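Long-range contact in glutathione peroxidase (Schistosoma mansoni, PDB 2V1M), which catalyses the reduction of hydrogen peroxide to water, using two molecules of glutathione, which are oxidised to the disulfide: residues W8-V16 against D112-R121. Numbering follows the deposited sequence.
Sequences WNSIYEFTV and DDLYKFLKSR
In this thioredoxin-fold peroxidase the N-terminal segment W8-V16 runs past the helix 113-121 that packs on the mixed sheet, and F14 and F117 meet between them. CZ of F14 presses on CB of F117 (3.5 Å), the two rings lying oblique with planes at 44°. F117 takes this place with its CG anti to the backbone N (chi1 176°), which carries its ring toward the backbone of W8-I11: CE1 nears W8 O (3.4 Å), S10 O lies over one face, and I11 CG2 touches CE2. The F14 ring lays its own face on the first helical turn, L114 CA standing 4.1 Å from the centroid, 14° off the normal, while F14 CE1 sits over the centre of the W8 indole. The far end of that indole, CH2, abuts the D113 carboxylate carbon CG (3.6 Å). R121 NH2 donates to N9 O (3.1 Å) from above the carbonyl plane, a bent bond; Q144 also binds both N9 O and R121 NH1. D112, the N-cap, accepts from L114 N within its own segment, and two waters link its carboxylate to T15 O. Apolar contact through F14, F117 and I11 thus carries the join, with a bent arginine bond at one end and a water bridge at the other.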
loop_
_atom_site.group_PDB
_atom_site.type_symbol
_atom_site.label_atom_id
_atom_site.label_comp_id
_atom_site.label_asym_id
_atom_site.label_seq_id
_atom_site.Cartn_x
_atom_site.Cartn_y
_atom_site.Cartn_z
ATOM N N TRP A 8 5.707 -10.562 15.578
ATOM C CA TRP A 8 5.395 -10.673 14.162
ATOM C C TRP A 8 6.666 -10.641 13.335
ATOM O O TRP A 8 7.507 -9.792 13.519
ATOM C CB TRP A 8 4.515 -9.499 13.765
ATOM C CG TRP A 8 3.214 -9.386 14.478
ATOM C CD1 TRP A 8 2.293 -10.379 14.714
ATOM C CD2 TRP A 8 2.637 -8.181 14.974
ATOM N NE1 TRP A 8 1.188 -9.853 15.344
ATOM C CE2 TRP A 8 1.354 -8.498 15.478
ATOM C CE3 TRP A 8 3.049 -6.845 14.972
ATOM C CZ2 TRP A 8 0.518 -7.532 16.053
ATOM C CZ3 TRP A 8 2.212 -5.884 15.532
ATOM C CH2 TRP A 8 0.959 -6.228 16.047
ATOM N N ASN A 9 6.769 -11.545 12.379
ATOM C CA ASN A 9 8.008 -11.717 11.651
ATOM C C ASN A 9 7.878 -11.379 10.164
ATOM O O ASN A 9 8.916 -11.307 9.501
ATOM C CB ASN A 9 8.533 -13.179 11.777
ATOM C CG ASN A 9 9.177 -13.524 13.174
ATOM O OD1 ASN A 9 9.584 -12.652 13.920
ATOM N ND2 ASN A 9 9.244 -14.844 13.493
ATOM N N SER A 10 6.669 -11.175 9.635
ATOM C CA SER A 10 6.527 -10.875 8.211
ATOM C C SER A 10 5.137 -10.290 8.040
ATOM O O SER A 10 4.270 -10.369 8.963
ATOM C CB SER A 10 6.654 -12.135 7.329
ATOM O OG SER A 10 5.469 -12.898 7.391
ATOM N N ILE A 11 4.825 -9.765 6.839
ATOM C CA ILE A 11 3.490 -9.254 6.604
ATOM C C ILE A 11 2.472 -10.386 6.548
ATOM O O ILE A 11 1.259 -10.109 6.648
ATOM C CB ILE A 11 3.402 -8.412 5.309
ATOM C CG1 ILE A 11 3.675 -9.237 4.037
ATOM C CG2 ILE A 11 4.224 -7.129 5.409
ATOM C CD1 ILE A 11 3.090 -8.621 2.759
ATOM N N TYR A 12 2.898 -11.642 6.372
ATOM C CA TYR A 12 1.944 -12.740 6.160
ATOM C C TYR A 12 1.113 -13.035 7.401
ATOM O O TYR A 12 0.076 -13.694 7.289
ATOM C CB TYR A 12 2.697 -14.008 5.759
ATOM C CG TYR A 12 3.638 -13.827 4.619
ATOM C CD1 TYR A 12 3.288 -13.039 3.547
ATOM C CD2 TYR A 12 4.897 -14.479 4.614
ATOM C CE1 TYR A 12 4.166 -12.890 2.476
ATOM C CE2 TYR A 12 5.766 -14.360 3.549
ATOM C CZ TYR A 12 5.421 -13.570 2.500
ATOM O OH TYR A 12 6.313 -13.479 1.433
ATOM N N GLU A 13 1.555 -12.534 8.558
ATOM C CA GLU A 13 0.839 -12.812 9.803
ATOM C C GLU A 13 -0.481 -12.063 9.903
ATOM O O GLU A 13 -1.296 -12.420 10.772
ATOM C CB GLU A 13 1.717 -12.475 10.987
ATOM C CG GLU A 13 2.890 -13.439 11.054
ATOM C CD GLU A 13 3.844 -13.166 12.154
ATOM O OE1 GLU A 13 3.613 -12.166 12.867
ATOM O OE2 GLU A 13 4.834 -13.907 12.344
ATOM N N PHE A 14 -0.691 -11.025 9.087
ATOM C CA PHE A 14 -1.829 -10.108 9.267
ATOM C C PHE A 14 -2.983 -10.460 8.360
ATOM O O PHE A 14 -2.795 -10.966 7.239
ATOM C CB PHE A 14 -1.401 -8.651 9.028
ATOM C CG PHE A 14 -0.262 -8.296 9.898
ATOM C CD1 PHE A 14 -0.450 -8.149 11.286
ATOM C CD2 PHE A 14 1.037 -8.253 9.386
ATOM C CE1 PHE A 14 0.623 -7.941 12.142
ATOM C CE2 PHE A 14 2.117 -8.059 10.236
ATOM C CZ PHE A 14 1.925 -7.927 11.590
ATOM N N THR A 15 -4.186 -10.135 8.848
ATOM C CA THR A 15 -5.421 -10.306 8.127
ATOM C C THR A 15 -6.077 -8.936 8.026
ATOM O O THR A 15 -6.075 -8.156 9.012
ATOM C CB THR A 15 -6.352 -11.337 8.856
ATOM O OG1 THR A 15 -5.628 -12.567 8.955
ATOM C CG2 THR A 15 -7.613 -11.628 8.073
ATOM N N VAL A 16 -6.605 -8.616 6.850
ATOM C CA VAL A 16 -7.183 -7.293 6.565
ATOM C C VAL A 16 -8.454 -7.486 5.785
ATOM O O VAL A 16 -8.623 -8.467 5.044
ATOM C CB VAL A 16 -6.189 -6.392 5.789
ATOM C CG1 VAL A 16 -5.008 -5.974 6.685
ATOM C CG2 VAL A 16 -5.681 -7.063 4.524
ATOM N N ASP A 112 -4.033 -0.171 12.104
ATOM C CA ASP A 112 -4.029 -1.583 11.765
ATOM C C ASP A 112 -2.680 -2.186 12.174
ATOM O O ASP A 112 -1.618 -1.575 11.970
ATOM C CB ASP A 112 -4.272 -1.780 10.267
ATOM C CG ASP A 112 -4.665 -3.203 9.953
ATOM O OD1 ASP A 112 -3.758 -4.049 9.761
ATOM O OD2 ASP A 112 -5.888 -3.473 9.907
ATOM N N ASP A 113 -2.713 -3.414 12.679
ATOM C CA ASP A 113 -1.458 -4.105 13.021
ATOM C C ASP A 113 -0.496 -4.208 11.842
ATOM O O ASP A 113 0.731 -4.167 12.059
ATOM C CB ASP A 113 -1.748 -5.494 13.582
ATOM C CG ASP A 113 -2.375 -5.454 14.977
ATOM O OD1 ASP A 113 -2.336 -4.400 15.654
ATOM O OD2 ASP A 113 -2.894 -6.515 15.406
ATOM N N LEU A 114 -1.002 -4.266 10.611
ATOM C CA LEU A 114 -0.084 -4.304 9.466
ATOM C C LEU A 114 0.800 -3.029 9.481
ATOM O O LEU A 114 2.018 -3.116 9.232
ATOM C CB LEU A 114 -0.882 -4.361 8.172
ATOM C CG LEU A 114 -0.037 -4.126 6.895
ATOM C CD1 LEU A 114 1.015 -5.210 6.696
ATOM C CD2 LEU A 114 -0.970 -4.037 5.702
ATOM N N TYR A 115 0.188 -1.875 9.727
ATOM C CA TYR A 115 0.956 -0.632 9.736
ATOM C C TYR A 115 1.814 -0.474 10.963
ATOM O O TYR A 115 2.919 0.078 10.872
ATOM C CB TYR A 115 0.046 0.585 9.476
ATOM C CG TYR A 115 -0.128 0.823 7.991
ATOM C CD1 TYR A 115 0.581 1.815 7.335
ATOM C CD2 TYR A 115 -1.087 0.111 7.289
ATOM C CE1 TYR A 115 0.364 2.062 5.946
ATOM C CE2 TYR A 115 -1.326 0.350 5.923
ATOM C CZ TYR A 115 -0.587 1.333 5.272
ATOM O OH TYR A 115 -0.754 1.583 3.919
ATOM N N LYS A 116 1.357 -0.956 12.121
ATOM C CA LYS A 116 2.263 -1.021 13.272
ATOM C C LYS A 116 3.516 -1.811 12.895
ATOM O O LYS A 116 4.657 -1.405 13.195
ATOM C CB LYS A 116 1.570 -1.616 14.500
ATOM C CG LYS A 116 0.391 -0.760 14.969
ATOM C CD LYS A 116 -0.206 -1.291 16.294
ATOM C CE LYS A 116 -1.314 -0.382 16.780
ATOM N NZ LYS A 116 -1.806 -0.835 18.132
ATOM N N PHE A 117 3.319 -2.939 12.229
ATOM C CA PHE A 117 4.441 -3.774 11.801
ATOM C C PHE A 117 5.324 -3.051 10.781
ATOM O O PHE A 117 6.574 -3.045 10.914
ATOM C CB PHE A 117 3.916 -5.097 11.229
ATOM C CG PHE A 117 4.994 -5.976 10.684
ATOM C CD1 PHE A 117 5.878 -6.657 11.554
ATOM C CD2 PHE A 117 5.154 -6.142 9.305
ATOM C CE1 PHE A 117 6.865 -7.481 11.047
ATOM C CE2 PHE A 117 6.157 -6.979 8.801
ATOM C CZ PHE A 117 7.002 -7.652 9.680
ATOM N N LEU A 118 4.734 -2.504 9.719
ATOM C CA LEU A 118 5.528 -1.822 8.683
ATOM C C LEU A 118 6.408 -0.739 9.325
ATOM O O LEU A 118 7.610 -0.653 9.045
ATOM C CB LEU A 118 4.608 -1.208 7.639
ATOM C CG LEU A 118 3.855 -2.222 6.753
ATOM C CD1 LEU A 118 2.843 -1.457 5.903
ATOM C CD2 LEU A 118 4.828 -3.003 5.866
ATOM N N LYS A 119 5.797 0.099 10.159
ATOM C CA LYS A 119 6.537 1.195 10.808
ATOM C C LYS A 119 7.595 0.670 11.782
ATOM O O LYS A 119 8.602 1.344 11.991
ATOM C CB LYS A 119 5.575 2.136 11.529
ATOM C CG LYS A 119 4.669 2.931 10.597
ATOM C CD LYS A 119 3.869 3.992 11.344
ATOM C CE LYS A 119 2.895 3.403 12.335
ATOM N NZ LYS A 119 2.225 4.487 13.075
ATOM N N SER A 120 7.386 -0.528 12.338
ATOM C CA SER A 120 8.389 -1.106 13.249
ATOM C C SER A 120 9.623 -1.606 12.486
ATOM O O SER A 120 10.676 -1.847 13.108
ATOM C CB SER A 120 7.812 -2.262 14.067
ATOM O OG SER A 120 7.716 -3.458 13.331
ATOM N N ARG A 121 9.496 -1.796 11.162
ATOM C CA ARG A 121 10.583 -2.341 10.345
ATOM C C ARG A 121 11.362 -1.293 9.557
ATOM O O ARG A 121 12.544 -1.559 9.253
ATOM C CB ARG A 121 10.065 -3.447 9.399
ATOM C CG ARG A 121 9.608 -4.715 10.107
ATOM C CD ARG A 121 10.788 -5.401 10.826
ATOM N NE ARG A 121 10.472 -6.737 11.331
ATOM C CZ ARG A 121 10.510 -7.851 10.600
ATOM N NH1 ARG A 121 10.870 -7.819 9.324
ATOM N NH2 ARG A 121 10.202 -9.010 11.183
HETATM O O HOH W 1 -7.297 -5.606 9.717
HETATM O O HOH W 2 -4.182 -6.603 10.753
#